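PDB 5OCQ: kappa-carrageenase from Pseudoalteromonas carrageenovora, which hydrolyses internal beta-1,4 linkages between D-galactose 4-sulfate and 3,6-anhydro-D-galactose in kappa-carrageenan, using this family 16 glycoside hydrolase domain for catalysis. Local coordinates for residues N54-L59 / E263-R268; V115-W120 / L231-R236; S138-V143 / H156-I161. The protein carries 1 engineered substitution. All blocks are in the same frame, centred on the assembly; numbering follows the deposited sequence.

Interaction 1: N54-L59 / E263-R268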
loop_
_atom_site.group_PDB
_atom_site.type_symbol
_atom_site.label_atom_id
_atom_site.label_comp_id
_atom_site.label_asym_id
_atom_site.label_seq_id
_atom_site.Cartn_x
_atom_site.Cartn_y
_atom_site.Cartn_z
ATOM N N ASN A 54 -5.774 22.320 3.656
ATOM C CA ASN A 54 -5.401 22.931 2.361
ATOM C C ASN A 54 -5.549 21.957 1.199
ATOM O O ASN A 54 -4.751 21.948 0.269
ATOM C CB ASN A 54 -3.961 23.469 2.416
ATOM C CG ASN A 54 -3.815 24.546 3.517
ATOM O OD1 ASN A 54 -2.968 24.456 4.430
ATOM N ND2 ASN A 54 -4.722 25.484 3.503
ATOM N N GLY A 55 -6.579 21.121 1.285
ATOM C CA GLY A 55 -6.903 20.210 0.158
ATOM C C GLY A 55 -5.944 19.017 0.022
ATOM O O GLY A 55 -5.993 18.331 -1.002
ATOM N N LYS A 56 -5.181 18.721 1.051
ATOM C CA LYS A 56 -4.267 17.522 1.075
ATOM C C LYS A 56 -4.398 16.669 2.303
ATOM O O LYS A 56 -4.501 17.182 3.411
ATOM C CB LYS A 56 -2.778 17.931 1.064
ATOM C CG LYS A 56 -2.041 17.884 -0.233
ATOM C CD LYS A 56 -2.618 18.804 -1.180
ATOM C CE LYS A 56 -1.582 19.191 -2.233
ATOM N NZ LYS A 56 -2.032 20.499 -2.731
ATOM N N LEU A 57 -4.336 15.356 2.106
ATOM C CA LEU A 57 -4.127 14.413 3.226
ATOM C C LEU A 57 -2.659 14.333 3.587
ATOM O O LEU A 57 -1.840 14.130 2.668
ATOM C CB LEU A 57 -4.650 13.028 2.863
ATOM C CG LEU A 57 -4.471 11.900 3.905
ATOM C CD1 LEU A 57 -5.368 12.050 5.136
ATOM C CD2 LEU A 57 -4.720 10.592 3.215
ATOM N N LYS A 58 -2.307 14.413 4.881
ATOM C CA LYS A 58 -0.966 14.174 5.354
ATOM C C LYS A 58 -0.977 12.959 6.272
ATOM O O LYS A 58 -1.818 12.865 7.152
ATOM C CB LYS A 58 -0.522 15.446 6.047
ATOM C CG LYS A 58 0.789 15.405 6.699
ATOM C CD LYS A 58 1.282 16.804 7.199
ATOM C CE LYS A 58 1.413 17.851 6.104
ATOM N NZ LYS A 58 2.203 19.050 6.550
ATOM N N LEU A 59 -0.101 11.987 6.005
ATOM C CA LEU A 59 0.060 10.835 6.847
ATOM C C LEU A 59 1.456 10.940 7.446
ATOM O O LEU A 59 2.474 10.968 6.679
ATOM C CB LEU A 59 -0.126 9.520 6.079
ATOM C CG LEU A 59 -1.472 9.390 5.391
ATOM C CD1 LEU A 59 -1.534 8.115 4.546
ATOM C CD2 LEU A 59 -2.597 9.327 6.386
ATOM N N GLU A 263 2.289 13.340 1.577
ATOM C CA GLU A 263 1.108 14.142 1.239
ATOM C C GLU A 263 0.418 13.594 0.013
ATOM O O GLU A 263 1.063 13.145 -0.956
ATOM C CB GLU A 263 1.436 15.627 1.002
ATOM C CG GLU A 263 2.088 16.291 2.158
ATOM C CD GLU A 263 2.332 17.805 2.018
ATOM O OE1 GLU A 263 1.661 18.523 1.267
ATOM O OE2 GLU A 263 3.247 18.270 2.714
ATOM N N VAL A 264 -0.919 13.580 0.067
ATOM C CA VAL A 264 -1.809 13.078 -0.943
ATOM C C VAL A 264 -2.778 14.174 -1.356
ATOM O O VAL A 264 -3.639 14.583 -0.557
ATOM C CB VAL A 264 -2.558 11.763 -0.548
ATOM C CG1 VAL A 264 -3.272 11.166 -1.748
ATOM C CG2 VAL A 264 -1.610 10.736 0.136
ATOM N N ASP A 265 -2.746 14.575 -2.612
ATOM C CA ASP A 265 -3.703 15.522 -3.113
ATOM C C ASP A 265 -5.047 14.932 -3.408
ATOM O O ASP A 265 -6.082 15.510 -3.114
ATOM C CB ASP A 265 -3.113 16.181 -4.369
ATOM C CG ASP A 265 -3.900 17.394 -4.876
ATOM O OD1 ASP A 265 -4.633 18.043 -4.120
ATOM O OD2 ASP A 265 -3.675 17.759 -6.042
ATOM N N TYR A 266 -5.076 13.755 -3.982
ATOM C CA TYR A 266 -6.341 13.101 -4.322
ATOM C C TYR A 266 -6.121 11.579 -4.510
ATOM O O TYR A 266 -4.963 11.123 -4.749
ATOM C CB TYR A 266 -7.009 13.691 -5.574
ATOM C CG TYR A 266 -6.258 13.538 -6.869
ATOM C CD1 TYR A 266 -6.199 12.309 -7.510
ATOM C CD2 TYR A 266 -5.661 14.648 -7.459
ATOM C CE1 TYR A 266 -5.527 12.142 -8.752
ATOM C CE2 TYR A 266 -4.968 14.494 -8.693
ATOM C CZ TYR A 266 -4.966 13.242 -9.337
ATOM O OH TYR A 266 -4.253 13.084 -10.556
ATOM N N VAL A 267 -7.225 10.872 -4.391
ATOM C CA VAL A 267 -7.334 9.543 -4.884
ATOM C C VAL A 267 -8.560 9.436 -5.691
ATOM O O VAL A 267 -9.659 9.931 -5.316
ATOM C CB VAL A 267 -7.248 8.454 -3.708
ATOM C CG1 VAL A 267 -8.290 8.777 -2.605
ATOM C CG2 VAL A 267 -7.284 7.012 -4.188
ATOM N N ARG A 268 -8.455 8.757 -6.856
ATOM C CA ARG A 268 -9.583 8.601 -7.786
ATOM C C ARG A 268 -9.695 7.200 -8.306
ATOM O O ARG A 268 -8.657 6.604 -8.720
ATOM C CB ARG A 268 -9.442 9.594 -8.961
ATOM C CG ARG A 268 -9.542 11.066 -8.582
ATOM C CD ARG A 268 -9.141 12.049 -9.672
ATOM N NE ARG A 268 -9.072 13.399 -9.144
ATOM C CZ ARG A 268 -8.498 14.415 -9.740
ATOM N NH1 ARG A 268 -7.902 14.232 -10.938
ATOM N NH2 ARG A 268 -8.548 15.605 -9.197
#
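Leu57 and Val264 form an antiparallel hydrogen-bonded pair in which each residue gives and receives a backbone bond: Leu57 N to Val264 O at 2.9 Å and Val264 N to Leu57 O at 2.8 Å. Strands 56-59 and 263-268 run at 147° to each other, and Lys58 with Glu263 adds the adjoining non-hydrogen-bonded pair. The bridges stop at Val264; Asp265, with helical backbone angles, makes none with Lys56, although their CA atoms remain close. On the buried face the side chains of Leu57 and Val264 meet through their CB atoms, 4.2 Å apart; Val52 touches Leu57 and Leu231 touches Val264. The other face is polar. Lys58 and Glu263 lie side by side, with Lys58 CE 3.9 Å from Glu263 OE2 but the ammonium too distant for a salt bridge. Lys56 kinks at its second torsion (chi2 62°), which lays its CD alongside Asp265 OD1 at 3.6 Å and leaves NZ in a long salt bridge with the same oxygen, 3.8 Å away. The second carboxylate oxygen of Asp265, OD2, is held by Arg105 in a salt bridge that is its stronger tie. Phe194 packs against both Lys56 and Glu263. This strand pairing, apolar on the Leu57/Val264 face and charged on the Lys58/Glu263 face, belongs to the beta jellyroll of family 16 glycoside hydrolases, at a margin of the fold away from the catalytic residues.

Interaction 2: V115-W120 / L231-R236. With G4S (4-O-sulfo-beta-D-galactopyranose), chain C.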
loop_
_atom_site.group_PDB
_atom_site.type_symbol
_atom_site.label_atom_id
_atom_site.label_comp_id
_atom_site.label_asym_id
_atom_site.label_seq_id
_atom_site.Cartn_x
_atom_site.Cartn_y
_atom_site.Cartn_z
ATOM N N VAL A 115 11.370 5.345 5.887
ATOM C CA VAL A 115 9.898 5.323 5.694
ATOM C C VAL A 115 9.536 5.045 4.245
ATOM O O VAL A 115 10.308 5.391 3.323
ATOM C CB VAL A 115 9.133 6.566 6.187
ATOM C CG1 VAL A 115 9.323 6.780 7.687
ATOM C CG2 VAL A 115 9.490 7.781 5.412
ATOM N N SER A 116 8.407 4.400 4.044
ATOM C CA SER A 116 7.911 4.071 2.741
ATOM C C SER A 116 6.449 4.451 2.557
ATOM O O SER A 116 5.547 3.719 3.039
ATOM C CB SER A 116 8.134 2.593 2.493
ATOM O OG SER A 116 7.590 2.161 1.240
ATOM N N PRO A 117 6.162 5.579 1.888
ATOM C CA PRO A 117 4.802 5.895 1.433
ATOM C C PRO A 117 4.294 4.815 0.469
ATOM O O PRO A 117 5.049 4.318 -0.383
ATOM C CB PRO A 117 4.967 7.185 0.666
ATOM C CG PRO A 117 6.242 7.773 1.193
ATOM C CD PRO A 117 7.131 6.613 1.485
ATOM N N ALA A 118 3.052 4.387 0.670
ATOM C CA ALA A 118 2.506 3.356 -0.230
ATOM C C ALA A 118 1.080 3.605 -0.585
ATOM O O ALA A 118 0.274 4.180 0.184
ATOM C CB ALA A 118 2.566 2.084 0.496
ATOM N N PHE A 119 0.691 3.116 -1.784
ATOM C CA PHE A 119 -0.692 3.210 -2.262
ATOM C C PHE A 119 -0.977 1.811 -2.786
ATOM O O PHE A 119 -0.172 1.278 -3.576
ATOM C CB PHE A 119 -0.799 4.276 -3.395
ATOM C CG PHE A 119 -2.125 4.369 -4.126
ATOM C CD1 PHE A 119 -3.380 4.281 -3.436
ATOM C CD2 PHE A 119 -2.163 4.705 -5.488
ATOM C CE1 PHE A 119 -4.536 4.460 -4.140
ATOM C CE2 PHE A 119 -3.356 4.820 -6.192
ATOM C CZ PHE A 119 -4.567 4.729 -5.521
ATOM N N TRP A 120 -1.942 1.122 -2.216
ATOM C CA TRP A 120 -2.084 -0.333 -2.336
ATOM C C TRP A 120 -3.495 -0.766 -1.991
ATOM O O TRP A 120 -4.319 0.094 -1.600
ATOM C CB TRP A 120 -1.055 -1.115 -1.532
ATOM C CG TRP A 120 -1.083 -0.840 -0.037
ATOM C CD1 TRP A 120 -0.834 0.361 0.563
ATOM C CD2 TRP A 120 -1.319 -1.785 1.014
ATOM N NE1 TRP A 120 -0.903 0.236 1.964
ATOM C CE2 TRP A 120 -1.235 -1.061 2.257
ATOM C CE3 TRP A 120 -1.635 -3.148 1.058
ATOM C CZ2 TRP A 120 -1.397 -1.719 3.489
ATOM C CZ3 TRP A 120 -1.743 -3.788 2.267
ATOM C CH2 TRP A 120 -1.666 -3.062 3.461
ATOM N N LEU A 231 -3.982 4.033 1.572
ATOM C CA LEU A 231 -2.826 4.922 1.540
ATOM C C LEU A 231 -2.179 4.831 2.928
ATOM O O LEU A 231 -2.887 4.906 3.959
ATOM C CB LEU A 231 -3.245 6.411 1.324
ATOM C CG LEU A 231 -3.778 6.710 -0.088
ATOM C CD1 LEU A 231 -4.780 7.917 -0.064
ATOM C CD2 LEU A 231 -2.673 6.925 -1.078
ATOM N N SER A 232 -0.866 4.632 3.007
ATOM C CA SER A 232 -0.264 4.478 4.330
ATOM C C SER A 232 1.251 4.767 4.272
ATOM O O SER A 232 1.817 4.748 3.164
ATOM C CB SER A 232 -0.517 3.028 4.810
ATOM O OG SER A 232 0.195 2.043 4.024
ATOM N N GLN A 233 1.886 4.963 5.450
ATOM C CA GLN A 233 3.345 5.192 5.502
ATOM C C GLN A 233 3.905 4.143 6.460
ATOM O O GLN A 233 3.528 4.125 7.658
ATOM C CB GLN A 233 3.707 6.670 5.862
ATOM C CG GLN A 233 5.233 6.875 5.771
ATOM C CD GLN A 233 5.500 8.337 5.700
ATOM O OE1 GLN A 233 5.376 8.953 4.643
ATOM N NE2 GLN A 233 5.708 8.929 6.824
ATOM N N GLY A 234 4.776 3.258 5.955
ATOM C CA GLY A 234 5.402 2.277 6.768
ATOM C C GLY A 234 6.868 2.504 7.083
ATOM O O GLY A 234 7.478 3.383 6.522
ATOM N N LEU A 235 7.369 1.790 8.101
ATOM C CA LEU A 235 8.782 1.894 8.522
ATOM C C LEU A 235 9.600 0.879 7.694
ATOM O O LEU A 235 9.146 -0.182 7.315
ATOM C CB LEU A 235 8.927 1.656 10.006
ATOM C CG LEU A 235 9.908 2.296 10.944
ATOM C CD1 LEU A 235 9.724 3.789 11.126
ATOM C CD2 LEU A 235 9.841 1.526 12.278
ATOM N N ARG A 236 10.871 1.215 7.476
ATOM C CA ARG A 236 11.829 0.393 6.731
ATOM C C ARG A 236 13.238 0.461 7.378
ATOM O O ARG A 236 13.450 1.212 8.327
ATOM C CB ARG A 236 11.869 0.788 5.249
ATOM C CG ARG A 236 10.560 0.646 4.463
ATOM C CD ARG A 236 10.156 -0.781 4.208
ATOM N NE ARG A 236 8.963 -0.817 3.359
ATOM C CZ ARG A 236 7.693 -0.788 3.757
ATOM N NH1 ARG A 236 7.396 -0.703 5.032
ATOM N NH2 ARG A 236 6.737 -0.783 2.827
HETATM C C1 G4S C . 3.427 -5.273 1.018
HETATM C C2 G4S C . 2.968 -5.901 2.326
HETATM C C3 G4S C . 1.773 -5.177 2.984
HETATM C C4 G4S C . 2.080 -3.664 2.981
HETATM C C5 G4S C . 2.372 -3.190 1.543
HETATM C C6 G4S C . 2.492 -1.708 1.331
HETATM O O1 G4S C . 4.765 -5.779 0.739
HETATM O O2 G4S C . 2.497 -7.275 2.059
HETATM O O4 G4S C . 3.309 -3.533 3.725
HETATM O O5 G4S C . 3.608 -3.827 1.118
HETATM O O6 G4S C . 3.753 -1.193 1.801
HETATM S S G4S C . 3.443 -2.779 5.203
HETATM O O7 G4S C . 2.315 -1.818 5.333
HETATM O O8 G4S C . 3.392 -3.910 6.207
HETATM O O9 G4S C . 4.729 -2.068 5.070
HETATM O O HOH W 1 4.555 1.149 3.434
#
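Trp120 and Ser232 both hold their first side-chain atom between backbone N and carbonyl carbon (chi1 59° and 67°), which brings indole NE1 to Ser232 OG at 3.0 Å in a nearly straight bond (159°). Ser232 OG thus sits at the ring edge and helps fix the rotation of the indole. One face of that ring carries the sulfated galactose G4S, whose C4 lies 3.8 Å from Trp120 CH2, a carbohydrate-aromatic platform: C6 lies over the five-membered ring, C5 near the CD2-CE3 bond, C3 and C4 over the six-membered ring. Arg236, important for substrate recognition, folds back at chi2 and lays one guanidinium face on Ser116 CB. Its NH1 grips sulfate oxygen O9 of G4S at 3.0 Å and Leu235 O at 2.9 Å; NH2 reaches G4S O6 weakly at 3.2 Å. Water 1 donates to Ser116 O at 2.8 Å, is hydrogen-bonded to G4S O6 and weakly accepts from Arg236 NH2. Outside the two strands, Arg236 NE is hydrogen-bonded to Gln147 and Arg236 NH2 forms a salt bridge with the engineered Asp144. Backbone bonds join Ser116 with Gly234 and Ala118 with Ser232, two each. On the opposite face Leu231 CD2 meets Phe119 CD1 at 3.6 Å, and Gln233 packs against Val115 and Pro117, its amide NE2 held by Thr61 and Thr260. Strand 227-235 is paired on its other side with strand 77-97, and strand 115-122 with strands 135-141 and 143-144, while Phe119 packs onto strands 100-107 and 260-272.

Interaction 3: S138-V143 / H156-I161. With G4S (4-O-sulfo-beta-D-galactopyranose), chain C.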
loop_
_atom_site.group_PDB
_atom_site.type_symbol
_atom_site.label_atom_id
_atom_site.label_comp_id
_atom_site.label_asym_id
_atom_site.label_seq_id
_atom_site.Cartn_x
_atom_site.Cartn_y
_atom_site.Cartn_z
ATOM N N SER A 138 -5.369 -11.589 -1.698
ATOM C CA SER A 138 -4.942 -10.844 -2.870
ATOM C C SER A 138 -4.524 -9.432 -2.453
ATOM O O SER A 138 -5.216 -8.810 -1.657
ATOM C CB SER A 138 -6.138 -10.636 -3.905
ATOM O OG SER A 138 -6.629 -11.895 -4.434
ATOM N N GLU A 139 -3.362 -9.009 -2.913
ATOM C CA GLU A 139 -2.806 -7.668 -2.683
ATOM C C GLU A 139 -2.194 -7.091 -3.921
ATOM O O GLU A 139 -1.361 -7.712 -4.537
ATOM C CB GLU A 139 -1.813 -7.666 -1.488
ATOM C CG GLU A 139 -1.128 -6.398 -1.243
ATOM C CD GLU A 139 -0.055 -6.427 -0.197
ATOM O OE1 GLU A 139 -0.017 -7.362 0.660
ATOM O OE2 GLU A 139 0.718 -5.423 -0.194
ATOM N N ILE A 140 -2.606 -5.893 -4.330
ATOM C CA ILE A 140 -1.995 -5.139 -5.415
ATOM C C ILE A 140 -1.327 -3.886 -4.845
ATOM O O ILE A 140 -2.089 -3.057 -4.235
ATOM C CB ILE A 140 -3.024 -4.763 -6.529
ATOM C CG1 ILE A 140 -3.752 -6.003 -7.092
ATOM C CG2 ILE A 140 -2.319 -3.904 -7.630
ATOM C CD1 ILE A 140 -4.843 -5.751 -8.105
ATOM N N ASP A 141 -0.018 -3.712 -5.013
ATOM C CA ASP A 141 0.657 -2.506 -4.572
ATOM C C ASP A 141 0.761 -1.581 -5.774
ATOM O O ASP A 141 1.489 -1.881 -6.779
ATOM C CB ASP A 141 2.021 -2.803 -4.022
ATOM C CG ASP A 141 1.997 -3.652 -2.755
ATOM O OD1 ASP A 141 0.872 -3.893 -2.160
ATOM O OD2 ASP A 141 3.085 -4.103 -2.268
ATOM N N VAL A 142 0.061 -0.463 -5.768
ATOM C CA VAL A 142 0.150 0.518 -6.872
ATOM C C VAL A 142 1.553 1.092 -6.909
ATOM O O VAL A 142 2.180 1.228 -7.987
ATOM C CB VAL A 142 -0.873 1.645 -6.796
ATOM C CG1 VAL A 142 -0.868 2.546 -8.071
ATOM C CG2 VAL A 142 -2.242 1.093 -6.521
ATOM N N VAL A 143 2.099 1.487 -5.740
ATOM C CA VAL A 143 3.505 1.981 -5.598
ATOM C C VAL A 143 3.958 1.825 -4.194
ATOM O O VAL A 143 3.135 2.080 -3.259
ATOM C CB VAL A 143 3.757 3.372 -6.070
ATOM C CG1 VAL A 143 2.996 4.472 -5.220
ATOM C CG2 VAL A 143 5.229 3.730 -6.121
ATOM N N HIS A 156 6.437 -1.883 -7.740
ATOM C CA HIS A 156 5.036 -1.928 -8.198
ATOM C C HIS A 156 4.635 -3.371 -8.251
ATOM O O HIS A 156 4.654 -4.005 -9.285
ATOM C CB HIS A 156 4.891 -1.227 -9.571
ATOM C CG HIS A 156 5.495 0.151 -9.622
ATOM N ND1 HIS A 156 4.776 1.279 -9.367
ATOM C CD2 HIS A 156 6.773 0.569 -9.824
ATOM C CE1 HIS A 156 5.553 2.363 -9.436
ATOM N NE2 HIS A 156 6.783 1.956 -9.732
ATOM N N ASP A 157 4.354 -3.919 -7.084
ATOM C CA ASP A 157 4.355 -5.349 -6.828
ATOM C C ASP A 157 2.997 -6.005 -6.573
ATOM O O ASP A 157 1.969 -5.342 -6.309
ATOM C CB ASP A 157 5.233 -5.647 -5.638
ATOM C CG ASP A 157 6.768 -5.363 -5.905
ATOM O OD1 ASP A 157 7.138 -5.478 -7.116
ATOM O OD2 ASP A 157 7.514 -4.992 -4.933
ATOM N N LEU A 158 2.989 -7.350 -6.572
ATOM C CA LEU A 158 1.835 -8.141 -6.253
ATOM C C LEU A 158 2.131 -9.149 -5.191
ATOM O O LEU A 158 3.248 -9.644 -5.140
ATOM C CB LEU A 158 1.332 -8.902 -7.543
ATOM C CG LEU A 158 0.948 -8.089 -8.758
ATOM C CD1 LEU A 158 0.617 -8.981 -9.976
ATOM C CD2 LEU A 158 -0.296 -7.309 -8.408
ATOM N N HIS A 159 1.163 -9.423 -4.314
ATOM C CA HIS A 159 1.247 -10.407 -3.220
ATOM C C HIS A 159 0.039 -11.241 -3.153
ATOM O O HIS A 159 -1.089 -10.793 -3.446
ATOM C CB HIS A 159 1.567 -9.742 -1.851
ATOM C CG HIS A 159 2.697 -8.788 -1.860
ATOM N ND1 HIS A 159 2.688 -7.537 -2.406
ATOM C CD2 HIS A 159 3.956 -8.989 -1.461
ATOM C CE1 HIS A 159 3.853 -6.937 -2.204
ATOM N NE2 HIS A 159 4.632 -7.808 -1.597
ATOM N N ASN A 160 0.194 -12.546 -2.790
ATOM C CA ASN A 160 -0.989 -13.403 -2.688
ATOM C C ASN A 160 -0.659 -14.656 -1.879
ATOM O O ASN A 160 0.524 -14.967 -1.746
ATOM C CB ASN A 160 -1.549 -13.791 -4.072
ATOM C CG ASN A 160 -0.458 -14.498 -4.982
ATOM O OD1 ASN A 160 0.489 -13.895 -5.461
ATOM N ND2 ASN A 160 -0.675 -15.762 -5.213
ATOM N N ILE A 161 -1.682 -15.305 -1.386
ATOM C CA ILE A 161 -1.530 -16.672 -0.872
ATOM C C ILE A 161 -2.347 -17.581 -1.780
ATOM O O ILE A 161 -3.540 -17.363 -1.957
ATOM C CB ILE A 161 -2.000 -16.737 0.555
ATOM C CG1 ILE A 161 -1.206 -15.816 1.494
ATOM C CG2 ILE A 161 -1.990 -18.206 1.055
ATOM C CD1 ILE A 161 -1.841 -15.683 2.868
HETATM C C1 G4S C . 3.427 -5.273 1.018
HETATM C C2 G4S C . 2.968 -5.901 2.326
HETATM C C3 G4S C . 1.773 -5.177 2.984
HETATM C C4 G4S C . 2.080 -3.664 2.981
HETATM C C5 G4S C . 2.372 -3.190 1.543
HETATM C C6 G4S C . 2.492 -1.708 1.331
HETATM O O1 G4S C . 4.765 -5.779 0.739
HETATM O O2 G4S C . 2.497 -7.275 2.059
HETATM O O4 G4S C . 3.309 -3.533 3.725
HETATM O O5 G4S C . 3.608 -3.827 1.118
HETATM O O6 G4S C . 3.753 -1.193 1.801
HETATM S S G4S C . 3.443 -2.779 5.203
HETATM O O7 G4S C . 2.315 -1.818 5.333
HETATM O O8 G4S C . 3.392 -3.910 6.207
HETATM O O9 G4S C . 4.729 -2.068 5.070
HETATM O O HOH W 2 6.490 -4.799 -2.337
#
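Glu139, on the catalytic strand 135-141 of the family 16 jellyroll, forms an antiparallel hydrogen-bonded pair with His159 on the neighbouring strand 153-164. Glu139 and Asp141 belong to the family's acidic signature; the proton-donor position, 144, carries an engineered aspartate here, and between them lies a classic beta bulge in which Val142 and Val143 both stand opposite Phe119. Glu139, the nucleophile, extends its chain with CG anti to N (chi1 176°) and places OE2 3.0 Å from the anomeric carbon C1 of the bound galactose sulfate G4S, the approach expected of a retaining glycosidase. Its other oxygen, OE1, lies 2.9 Å from G4S O2 and is hydrogen-bonded to Tyr137 OH. Asp141 OD1 sits 2.5 Å from Glu139 OE2. The His159 imidazole runs alongside the Glu139 chain, its plane turned 26° from the carboxylate. Asp141 meets it at about a right angle, OD2 coming to the ring edge 2.9 Å from His159 CE1. The sugar lies over one face of this ring, with G4S O1 3.1 Å from His159 NE2, so the imidazole lines the reacting end of the galactose. Backbone bonds between Glu139 and His159, and from Asp141 N to Asp157 O at 2.9 Å, set these groups in place. On the reverse face Ile140 CG1 meets Leu158 CD2 at 3.9 Å. At the bulge, His156 packs its ring beside Val143; Ser154 holds NE2, and His156 ND1 donates to Val142 O at 2.9 Å.

Interactions 2 and 3 lie side by side in the jellyroll, their centres about 13 Å apart, with strand 115-122 pairing on one side with strand 227-235 and on the other with strand 135-141. Together they form part of the substrate cleft: Trp120 and Arg236 hold one galactose sulfate whose anomeric carbon is met by Glu139. The centre of interaction 1 lies about 14 Å from that of interaction 2 and 22 Å from that of interaction 3; it touches interaction 2 where Leu59 packs on Leu231 and Ser232. Along the chain the segments nest, 138-143 and 156-161 innermost: interactions 1 and 2 join strands more than 100 residues apart, interaction 3 strands close in sequence. Interaction 1 lies away from the cleft.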